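Local coordinates for porin (Acinetobacter baumannii AB307-0294, PDB 5DL7), which probably forms an outer-membrane channel of the OprD porin family through which small solutes diffuse, and is a putative porin for vanillate trafficking, at residues G260-R265 against G289-P294; N186-K191 against L293-G298; K116-E121 against S153-N158; L131-S136 against F198-G203. All coordinates share one frame; numbering follows the deposited sequence.

Overall arrangement
From the N terminus, contact 3 opens first, at the tight turn 118-119, and closes at 153-158 just beyond strand 149-153. Contact 4 starts inside that span, at 131-136, and ends outside it on strand 198-206, so the two cross. Contact 2 opens at 186-191, before contact 4 has closed, and crosses it in turn; L296 carries the junction by packing on I134 and F198. Contact 1, between 260-265 and 289-294, falls within the long span of contact 2 and shares L293 and P294 with it. Contact 3 pairs turns at the barrel rim, contact 4 sets an inward-folded turn on the wall, and contacts 1 and 2 hold loop 289-317.

Contact 1. Residues G260-R265 against G289-P294. With CA (calcium ion), chain B; C8E ((hydroxyethyloxy)tri(ethyloxy)octane), chain L.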
# COMPACT_ATOMS: atom_id res chain seq x y z
N GLY A 260 -10.89 13.36 -17.27
CA GLY A 260 -12.32 13.70 -17.36
C GLY A 260 -12.98 13.98 -16.03
O GLY A 260 -12.29 14.31 -15.03
N GLU A 261 -14.28 13.78 -15.97
CA GLU A 261 -15.04 13.90 -14.73
C GLU A 261 -14.53 13.02 -13.64
O GLU A 261 -14.24 11.85 -13.83
CB GLU A 261 -16.48 13.67 -15.01
CG GLU A 261 -17.46 13.79 -13.86
CD GLU A 261 -17.53 15.24 -13.29
OE1 GLU A 261 -17.10 16.21 -13.91
OE2 GLU A 261 -18.27 15.34 -12.21
N VAL A 262 -14.42 13.60 -12.43
CA VAL A 262 -14.11 12.84 -11.23
C VAL A 262 -15.11 13.30 -10.20
O VAL A 262 -15.22 14.48 -9.92
CB VAL A 262 -12.65 13.14 -10.73
CG1 VAL A 262 -12.38 12.43 -9.40
CG2 VAL A 262 -11.61 12.81 -11.78
N ASP A 263 -15.80 12.40 -9.63
CA ASP A 263 -16.97 12.73 -8.70
C ASP A 263 -17.20 11.54 -7.77
O ASP A 263 -17.86 10.61 -8.11
CB ASP A 263 -18.23 13.11 -9.54
CG ASP A 263 -19.39 13.33 -8.62
OD1 ASP A 263 -19.19 14.27 -7.78
OD2 ASP A 263 -20.51 12.79 -8.69
N ASN A 264 -16.52 11.56 -6.63
CA ASN A 264 -16.56 10.40 -5.77
C ASN A 264 -16.51 10.82 -4.28
O ASN A 264 -15.73 11.67 -3.92
CB ASN A 264 -15.35 9.50 -6.08
CG ASN A 264 -15.39 8.27 -5.23
OD1 ASN A 264 -14.70 8.15 -4.19
ND2 ASN A 264 -16.13 7.24 -5.72
N ARG A 265 -17.32 10.15 -3.54
CA ARG A 265 -17.11 10.04 -2.06
C ARG A 265 -16.95 8.63 -1.77
O ARG A 265 -17.66 7.77 -2.31
CB ARG A 265 -18.32 10.57 -1.23
CG ARG A 265 -18.40 12.07 -1.14
CD ARG A 265 -18.70 12.81 -2.41
NE ARG A 265 -19.98 12.44 -2.92
CZ ARG A 265 -20.43 12.64 -4.15
NH1 ARG A 265 -21.65 12.19 -4.53
NH2 ARG A 265 -19.58 13.14 -5.03
N GLY A 289 -21.33 8.69 -6.00
CA GLY A 289 -20.95 9.67 -7.00
C GLY A 289 -20.80 9.10 -8.42
O GLY A 289 -21.02 7.93 -8.58
N SER A 290 -20.57 9.99 -9.35
CA SER A 290 -20.53 9.58 -10.81
C SER A 290 -19.37 8.70 -11.20
O SER A 290 -19.44 8.06 -12.28
CB SER A 290 -20.45 10.83 -11.71
OG SER A 290 -21.56 11.62 -11.43
N THR A 291 -18.34 8.63 -10.43
CA THR A 291 -17.15 7.81 -10.67
C THR A 291 -16.72 6.99 -9.57
O THR A 291 -17.10 7.29 -8.40
CB THR A 291 -15.99 8.68 -11.24
OG1 THR A 291 -15.33 9.47 -10.13
CG2 THR A 291 -16.37 9.60 -12.33
N GLY A 292 -15.73 6.15 -9.77
CA GLY A 292 -15.06 5.52 -8.70
C GLY A 292 -14.02 6.45 -8.11
O GLY A 292 -13.84 7.58 -8.44
N LEU A 293 -13.27 5.88 -7.18
CA LEU A 293 -12.26 6.57 -6.40
C LEU A 293 -10.89 6.73 -7.16
O LEU A 293 -10.35 5.74 -7.58
CB LEU A 293 -11.90 5.79 -5.13
CG LEU A 293 -10.88 6.36 -4.15
CD1 LEU A 293 -11.34 7.67 -3.55
CD2 LEU A 293 -10.44 5.32 -3.16
N PRO A 294 -10.45 7.94 -7.34
CA PRO A 294 -9.06 8.13 -7.88
C PRO A 294 -8.01 8.10 -6.82
O PRO A 294 -8.24 8.44 -5.66
CB PRO A 294 -9.05 9.54 -8.52
CG PRO A 294 -10.02 10.29 -7.56
CD PRO A 294 -11.05 9.28 -7.10
CA CA B . -17.38 17.58 -11.80
C11 C8E L . -22.82 13.33 -0.67
O12 C8E L . -22.14 12.04 -1.06
C13 C8E L . -22.84 10.92 -0.59
C14 C8E L . -24.12 10.79 -1.42
O15 C8E L . -23.90 10.94 -2.88
C16 C8E L . -25.07 10.45 -3.49
C17 C8E L . -24.83 10.44 -4.98
O18 C8E L . -24.67 11.80 -5.38
C19 C8E L . -24.52 11.89 -6.82
C20 C8E L . -23.89 13.20 -7.21
O21 C8E L . -22.43 13.25 -7.06
O HOH W 1 -20.64 14.27 -11.97
O HOH W 2 -16.99 16.55 -9.67
O HOH W 3 -19.70 17.80 -11.03
O HOH W 4 -17.10 19.55 -10.51
O HOH W 5 -18.51 19.05 -13.35
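At the mouth of the β-barrel, the hairpin of strands 263-275 and 278-288 is prolonged by loop residues, and D263 is gripped by S290 and T291. The D263 amide donates almost straight (174°) to T291 OG1, 3.0 Å from D263 N, while T291 N returns a bond to D263 O at 3.1 Å. With chi1 at 78°, the threonine hydroxyl can also donate to G292 O, so OG1 both accepts and donates. On the D263 carboxylate, OD2 takes S290 N at 2.9 Å on its anti side, somewhat out of plane. OD1 is met from above that plane by R265 NH2 at 3.0 Å, a salt bridge along the same segment that lies in the guanidinium plane. A detergent molecule, C8E, curls round this pair: its O21 donates to D263 OD2, and its oxygens accept from R265 NE and NH1. N264 lies across the loop, its ND2 donating to T291 O at 2.9 Å. Alongside, V262 CG1 meets P294 CG at 3.7 Å in a small apolar patch. One residue earlier, E261 chelates the calcium ion through both carboxylate oxygens, and a water joins E261 OE2 to S290 OG. E253 is a further calcium ligand, and its carboxylate also accepts from V262 N. The loop thus lies against the barrel rim: N264 pairs by backbone with S251 of strand 240-253, R265 with F288 of strand 278-288, and L293 packs on F249.

Contact 2. Residues N186-K191 against L293-G298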
# COMPACT_ATOMS: atom_id res chain seq x y z
N ASN A 186 -10.02 -0.61 -14.43
CA ASN A 186 -11.38 -0.89 -14.89
C ASN A 186 -12.02 0.23 -15.65
O ASN A 186 -13.25 0.38 -15.64
CB ASN A 186 -12.33 -1.35 -13.77
CG ASN A 186 -11.78 -2.55 -12.98
OD1 ASN A 186 -11.00 -3.36 -13.50
ND2 ASN A 186 -12.12 -2.63 -11.71
N HIS A 187 -11.20 0.94 -16.48
CA HIS A 187 -11.70 2.07 -17.25
C HIS A 187 -12.56 3.04 -16.43
O HIS A 187 -13.53 3.62 -17.03
CB HIS A 187 -12.46 1.58 -18.45
CG HIS A 187 -11.71 0.63 -19.34
ND1 HIS A 187 -10.77 1.10 -20.18
CD2 HIS A 187 -11.60 -0.76 -19.40
CE1 HIS A 187 -10.16 0.11 -20.84
NE2 HIS A 187 -10.64 -1.03 -20.36
N ARG A 188 -12.15 3.29 -15.24
CA ARG A 188 -12.85 4.16 -14.27
C ARG A 188 -13.00 5.61 -14.74
O ARG A 188 -14.05 6.29 -14.59
CB ARG A 188 -12.13 4.07 -12.95
CG ARG A 188 -12.70 4.76 -11.78
CD ARG A 188 -11.93 4.29 -10.52
NE ARG A 188 -12.12 2.89 -10.26
CZ ARG A 188 -11.48 2.11 -9.34
NH1 ARG A 188 -10.52 2.64 -8.62
NH2 ARG A 188 -11.66 0.90 -9.17
N PHE A 189 -11.94 6.06 -15.43
CA PHE A 189 -11.80 7.37 -15.98
C PHE A 189 -11.48 7.34 -17.45
O PHE A 189 -11.48 6.25 -18.08
CB PHE A 189 -10.75 8.15 -15.15
CG PHE A 189 -10.96 8.16 -13.69
CD1 PHE A 189 -12.01 8.91 -13.10
CD2 PHE A 189 -10.24 7.36 -12.86
CE1 PHE A 189 -12.29 8.85 -11.74
CE2 PHE A 189 -10.45 7.36 -11.47
CZ PHE A 189 -11.45 8.05 -10.92
N ASN A 190 -11.26 8.51 -18.07
CA ASN A 190 -11.13 8.55 -19.52
C ASN A 190 -9.81 7.92 -19.94
O ASN A 190 -9.74 7.49 -21.15
CB ASN A 190 -11.03 9.98 -20.08
CG ASN A 190 -12.35 10.83 -20.02
OD1 ASN A 190 -13.34 10.24 -19.91
ND2 ASN A 190 -12.21 12.03 -20.22
N LYS A 191 -8.76 7.99 -19.14
CA LYS A 191 -7.43 7.47 -19.51
C LYS A 191 -6.61 7.47 -18.28
O LYS A 191 -7.03 8.10 -17.31
CB LYS A 191 -6.83 8.41 -20.59
CG LYS A 191 -6.59 9.89 -20.12
CD LYS A 191 -5.99 10.73 -21.26
CE LYS A 191 -4.59 10.32 -21.55
NZ LYS A 191 -4.23 11.14 -22.71
N LEU A 293 -13.27 5.88 -7.18
CA LEU A 293 -12.26 6.57 -6.40
C LEU A 293 -10.89 6.73 -7.16
O LEU A 293 -10.35 5.74 -7.58
CB LEU A 293 -11.90 5.79 -5.13
CG LEU A 293 -10.88 6.36 -4.15
CD1 LEU A 293 -11.34 7.67 -3.55
CD2 LEU A 293 -10.44 5.32 -3.16
N PRO A 294 -10.45 7.94 -7.34
CA PRO A 294 -9.06 8.13 -7.88
C PRO A 294 -8.01 8.10 -6.82
O PRO A 294 -8.24 8.44 -5.66
CB PRO A 294 -9.05 9.54 -8.52
CG PRO A 294 -10.02 10.29 -7.56
CD PRO A 294 -11.05 9.28 -7.10
N PHE A 295 -6.78 7.71 -7.25
CA PHE A 295 -5.60 7.73 -6.39
C PHE A 295 -4.35 7.67 -7.27
O PHE A 295 -4.53 7.39 -8.47
CB PHE A 295 -5.64 6.64 -5.27
CG PHE A 295 -6.05 5.25 -5.76
CD1 PHE A 295 -5.05 4.37 -6.22
CD2 PHE A 295 -7.40 4.83 -5.70
CE1 PHE A 295 -5.39 3.14 -6.65
CE2 PHE A 295 -7.78 3.63 -6.19
CZ PHE A 295 -6.78 2.77 -6.70
N LEU A 296 -3.22 7.86 -6.70
CA LEU A 296 -1.98 7.94 -7.50
C LEU A 296 -1.66 6.64 -8.18
O LEU A 296 -1.95 5.55 -7.68
CB LEU A 296 -0.83 8.50 -6.64
CG LEU A 296 -1.02 9.94 -6.30
CD1 LEU A 296 -0.07 10.33 -5.14
CD2 LEU A 296 -0.67 10.89 -7.43
N SER A 297 -0.96 6.74 -9.28
CA SER A 297 -0.48 5.57 -10.04
C SER A 297 0.45 4.72 -9.18
O SER A 297 1.25 5.23 -8.33
CB SER A 297 0.25 6.04 -11.34
OG SER A 297 1.39 6.84 -11.01
N GLY A 298 0.52 3.45 -9.56
CA GLY A 298 1.54 2.51 -9.05
C GLY A 298 1.35 1.91 -7.67
O GLY A 298 2.28 1.36 -7.03
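Neither R188 nor L293 belongs to a regular strand, and their CA atoms, the nearest pair across the two segments, are 8.3 Å apart, so the gap is spanned by the R188 and F189 side chains. Both belong to long loops that fold into the barrel, 183-192 and 289-317, consistent with the inward loops that narrow the channel in OprD porins. R188 reaches over with CG anti to its N (chi1 -176°) and a bend at chi3, bringing NH1 to L293 O at 3.3 Å. That bond is rather long and bent, 141° at the hydrogen, although it lies in the carbonyl plane. The stronger partners of this guanidinium lie elsewhere: NH2 donates to N314 and NH1 forms a salt bridge with D311, both in the same loop as L293. F295 brings CE2 to the guanidinium edge, 3.8 Å from R188 NH1, the two flat groups turned 61° apart. F189 crosses P294 at about a right angle, with CZ 3.7 Å from P294 CB. P294 CB meets the ring obliquely, past CZ; on one face R188 CG sits 3.4 Å from the F189 ring plane, offset toward the rim.

Contact 3. Residues K116-E121 against S153-N158; sequences KFRKNE and SNEIPN
R118 and E155 form a salt bridge on the surface: R118 NE donates to E155 OE1 at 3.1 Å, the acid oxygen lying at the edge of the guanidinium and in its plane, with the carboxylate turned 66° against it. NH2 adds a weak second bond to the same oxygen. E155 also takes a backbone donor, K119 N to OE2 at 2.7 Å, on the anti side, so one carboxylate holds two successive residues of the turn. Among neutral bonds, N154 N meets K119 O at 2.7 Å. S153 OG donates to N120 OD1 at 2.6 Å and accepts from E155 N, an ST turn that starts the second segment. The other end of the N120 amide, ND2, donates to F117 O, which N120 N approaches from the opposite face of the carbonyl plane. By van der Waals contact, E155 CG lies 3.4 Å from both N120 OD1 and N120 ND2, the two side chains crossing at about a right angle. N120 and S153 face each other as an antiparallel non-hydrogen-bonded pair with CA atoms 4.2 Å apart. The tight hairpin of strands 105-117 and 120-124 is thereby joined to strand 149-153, itself hydrogen-bonded to strand 159-170 (S153 with L161), at the probably periplasmic rim.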
# COMPACT_ATOMS: atom_id res chain seq x y z
N LYS A 116 16.55 20.49 10.44
CA LYS A 116 15.68 20.58 11.57
C LYS A 116 15.91 21.85 12.36
O LYS A 116 17.02 22.20 12.61
CB LYS A 116 15.94 19.38 12.42
CG LYS A 116 15.05 19.36 13.63
CD LYS A 116 14.87 17.97 14.09
CE LYS A 116 15.68 17.72 15.29
NZ LYS A 116 14.76 16.86 16.06
N PHE A 117 14.81 22.49 12.70
CA PHE A 117 14.76 23.63 13.60
C PHE A 117 13.69 23.35 14.65
O PHE A 117 12.55 23.16 14.30
CB PHE A 117 14.34 24.90 12.79
CG PHE A 117 14.18 26.12 13.65
CD1 PHE A 117 15.26 26.62 14.32
CD2 PHE A 117 12.93 26.75 13.78
CE1 PHE A 117 15.18 27.73 15.16
CE2 PHE A 117 12.84 27.90 14.59
CZ PHE A 117 13.94 28.34 15.30
N ARG A 118 14.07 23.35 15.94
CA ARG A 118 13.18 22.80 16.94
C ARG A 118 12.51 21.51 16.57
O ARG A 118 13.21 20.52 16.28
CB ARG A 118 12.21 23.87 17.27
CG ARG A 118 12.88 25.09 17.82
CD ARG A 118 11.96 26.29 17.83
NE ARG A 118 10.84 26.07 18.77
CZ ARG A 118 10.86 26.39 20.07
NH1 ARG A 118 11.90 26.96 20.67
NH2 ARG A 118 9.78 26.15 20.79
N LYS A 119 11.16 21.41 16.49
CA LYS A 119 10.59 20.11 16.17
C LYS A 119 9.94 20.17 14.74
O LYS A 119 8.91 19.52 14.46
CB LYS A 119 9.57 19.60 17.20
CG LYS A 119 10.07 19.60 18.68
CD LYS A 119 8.87 19.03 19.49
CE LYS A 119 8.99 18.99 20.98
NZ LYS A 119 9.96 17.90 21.24
N ASN A 120 10.53 21.01 13.86
CA ASN A 120 10.11 21.20 12.49
C ASN A 120 11.23 20.55 11.59
O ASN A 120 12.46 20.81 11.86
CB ASN A 120 10.05 22.63 12.13
CG ASN A 120 9.09 23.42 13.05
OD1 ASN A 120 7.91 23.14 12.98
ND2 ASN A 120 9.65 24.19 14.02
N GLU A 121 10.84 19.73 10.63
CA GLU A 121 11.87 19.12 9.77
C GLU A 121 11.49 19.26 8.30
O GLU A 121 10.30 19.24 7.96
CB GLU A 121 11.95 17.67 10.07
CG GLU A 121 12.47 17.32 11.42
CD GLU A 121 12.24 15.87 11.79
OE1 GLU A 121 13.18 15.06 11.54
OE2 GLU A 121 11.05 15.58 12.08
N SER A 153 5.95 19.10 11.04
CA SER A 153 6.13 19.87 12.34
C SER A 153 5.52 19.01 13.42
O SER A 153 4.35 18.61 13.37
CB SER A 153 5.50 21.21 12.36
OG SER A 153 5.73 21.84 13.60
N ASN A 154 6.29 18.92 14.51
CA ASN A 154 5.78 18.26 15.72
C ASN A 154 5.78 19.28 16.83
O ASN A 154 5.90 18.99 18.04
CB ASN A 154 6.59 17.04 16.06
CG ASN A 154 6.13 15.86 15.26
OD1 ASN A 154 6.80 15.40 14.35
ND2 ASN A 154 4.95 15.46 15.45
N GLU A 155 5.83 20.56 16.46
CA GLU A 155 5.84 21.62 17.49
C GLU A 155 4.61 21.63 18.40
O GLU A 155 4.76 22.02 19.60
CB GLU A 155 5.87 23.00 16.87
CG GLU A 155 7.18 23.47 16.31
CD GLU A 155 8.26 23.65 17.40
OE1 GLU A 155 8.16 24.55 18.15
OE2 GLU A 155 9.13 22.81 17.58
N ILE A 156 3.50 21.24 17.92
CA ILE A 156 2.27 21.15 18.72
C ILE A 156 2.15 19.77 19.34
O ILE A 156 2.07 18.77 18.61
CB ILE A 156 1.08 21.49 17.87
CG1 ILE A 156 1.20 22.94 17.36
CG2 ILE A 156 -0.15 21.39 18.70
CD1 ILE A 156 0.14 23.25 16.37
N PRO A 157 2.08 19.69 20.61
CA PRO A 157 1.96 18.39 21.31
C PRO A 157 0.78 17.57 20.75
O PRO A 157 -0.31 18.07 20.50
CB PRO A 157 1.77 18.80 22.77
CG PRO A 157 2.47 20.13 22.88
CD PRO A 157 2.15 20.78 21.59
N ASN A 158 1.08 16.28 20.45
CA ASN A 158 0.01 15.30 20.02
C ASN A 158 -0.42 15.50 18.57
O ASN A 158 -1.10 14.62 18.06
CB ASN A 158 -1.25 15.34 20.98
CG ASN A 158 -0.89 15.21 22.41
OD1 ASN A 158 -1.12 16.14 23.33
ND2 ASN A 158 -0.13 14.21 22.63

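Contact 4. Residues L131-S136 against F198-G203; sequences LPTIFS and FYTLGG
The F198 ring is met obliquely by I134, the two side chains running antiparallel alongside one another, with I134 CG2 3.8 Å from F198 CE1 and I134 CD1 beside F198 CD1. The phenyl group stands off the strand because CG is anti to the backbone N (chi1 173°), which carries CZ out to T133 O at 3.3 Å, a close approach of a ring carbon to a carbonyl oxygen made at an oblique angle to the ring. Two residues along, T200 faces the same way and meets both polar and apolar partners. T133 OG1 donates to T200 OG1 at 2.8 Å. T200 OG1 is itself bonded to H216 O of the adjoining strand, so this buried hydroxyl has a partner on the loop and another on the wall. Its methyl, T200 CG2, touches two residues of the turn, 3.7 Å from I134 CG2 and 3.9 Å from L131 CD1. The four residues from L131 to I134 form a type I β turn, closed by paired backbone bonds between its first and last residues. It belongs to the segment that leaves the barrel wall after strand 126-131 and folds inward, as loops do in OprD-family channels, and probably contributes to the narrowing of the pore. Alternation along strand 198-206 sends F198 and T200 toward this turn, while Y199 and L201 point away from it, L201 being on the surface. L296 packs onto both I134 and F198, and V166 and A217 on the neighbouring strands touch the F198 side chain.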
# COMPACT_ATOMS: atom_id res chain seq x y z
N LEU A 131 0.84 8.75 3.62
CA LEU A 131 -0.46 9.45 3.87
C LEU A 131 -1.54 8.88 3.09
O LEU A 131 -1.37 8.24 1.99
CB LEU A 131 -0.33 10.92 3.47
CG LEU A 131 0.68 11.72 4.25
CD1 LEU A 131 0.70 13.16 3.83
CD2 LEU A 131 0.69 11.57 5.77
N PRO A 132 -2.79 9.05 3.55
CA PRO A 132 -3.89 8.51 2.73
C PRO A 132 -4.08 9.10 1.36
O PRO A 132 -4.61 8.49 0.47
CB PRO A 132 -5.16 8.83 3.60
CG PRO A 132 -4.60 9.16 4.91
CD PRO A 132 -3.16 9.59 4.86
N THR A 133 -3.56 10.35 1.14
CA THR A 133 -3.57 10.98 -0.16
C THR A 133 -2.33 10.59 -1.05
O THR A 133 -2.37 10.92 -2.19
CB THR A 133 -3.56 12.49 0.04
OG1 THR A 133 -2.58 12.84 0.97
CG2 THR A 133 -5.02 12.88 0.56
N ILE A 134 -1.33 9.96 -0.44
CA ILE A 134 -0.06 9.61 -1.14
C ILE A 134 0.63 8.60 -0.24
O ILE A 134 1.31 8.93 0.70
CB ILE A 134 0.77 10.85 -1.54
CG1 ILE A 134 2.08 10.41 -2.32
CG2 ILE A 134 1.04 11.80 -0.40
CD1 ILE A 134 2.85 11.48 -2.95
N PHE A 135 0.45 7.35 -0.62
CA PHE A 135 1.01 6.28 0.18
C PHE A 135 1.86 5.37 -0.68
O PHE A 135 1.42 4.68 -1.57
CB PHE A 135 -0.17 5.45 0.79
CG PHE A 135 0.28 4.60 1.96
CD1 PHE A 135 0.85 3.35 1.70
CD2 PHE A 135 0.19 4.98 3.22
CE1 PHE A 135 1.27 2.49 2.72
CE2 PHE A 135 0.73 4.15 4.27
CZ PHE A 135 1.26 2.96 3.96
N SER A 136 3.18 5.41 -0.37
CA SER A 136 4.10 4.57 -1.17
C SER A 136 3.70 3.08 -1.07
O SER A 136 3.58 2.51 0.01
CB SER A 136 5.45 4.68 -0.55
OG SER A 136 6.34 3.57 -0.88
N PHE A 198 2.13 17.33 -7.67
CA PHE A 198 1.16 16.84 -6.72
C PHE A 198 1.56 17.54 -5.39
O PHE A 198 2.74 17.58 -5.01
CB PHE A 198 1.22 15.36 -6.58
CG PHE A 198 0.36 14.78 -5.48
CD1 PHE A 198 0.93 14.63 -4.23
CD2 PHE A 198 -1.00 14.47 -5.61
CE1 PHE A 198 0.14 14.25 -3.14
CE2 PHE A 198 -1.74 13.90 -4.53
CZ PHE A 198 -1.15 13.79 -3.29
N TYR A 199 0.55 18.01 -4.69
CA TYR A 199 0.82 18.47 -3.32
C TYR A 199 -0.29 17.99 -2.37
O TYR A 199 -1.45 17.70 -2.77
CB TYR A 199 0.96 19.92 -3.24
CG TYR A 199 -0.22 20.72 -3.21
CD1 TYR A 199 -0.84 21.06 -2.00
CD2 TYR A 199 -0.77 21.28 -4.33
CE1 TYR A 199 -2.09 21.67 -1.96
CE2 TYR A 199 -2.02 21.97 -4.25
CZ TYR A 199 -2.66 22.17 -3.08
OH TYR A 199 -3.95 22.81 -3.06
N THR A 200 0.15 17.80 -1.10
CA THR A 200 -0.83 17.43 -0.05
C THR A 200 -0.36 18.10 1.27
O THR A 200 0.84 18.28 1.47
CB THR A 200 -1.04 15.90 0.09
OG1 THR A 200 -2.19 15.61 0.91
CG2 THR A 200 0.17 15.25 0.56
N LEU A 201 -1.35 18.46 2.08
CA LEU A 201 -1.03 18.92 3.43
C LEU A 201 -2.18 18.57 4.40
O LEU A 201 -3.32 18.36 4.05
CB LEU A 201 -0.74 20.37 3.42
CG LEU A 201 -1.82 21.32 3.35
CD1 LEU A 201 -1.23 22.76 3.45
CD2 LEU A 201 -2.55 21.17 2.02
N GLY A 202 -1.79 18.39 5.67
CA GLY A 202 -2.81 18.15 6.68
C GLY A 202 -2.15 17.78 7.99
O GLY A 202 -1.00 18.15 8.30
N GLY A 203 -2.86 17.06 8.74
CA GLY A 203 -2.40 16.72 10.08
C GLY A 203 -3.00 15.46 10.66
O GLY A 203 -4.05 14.99 10.25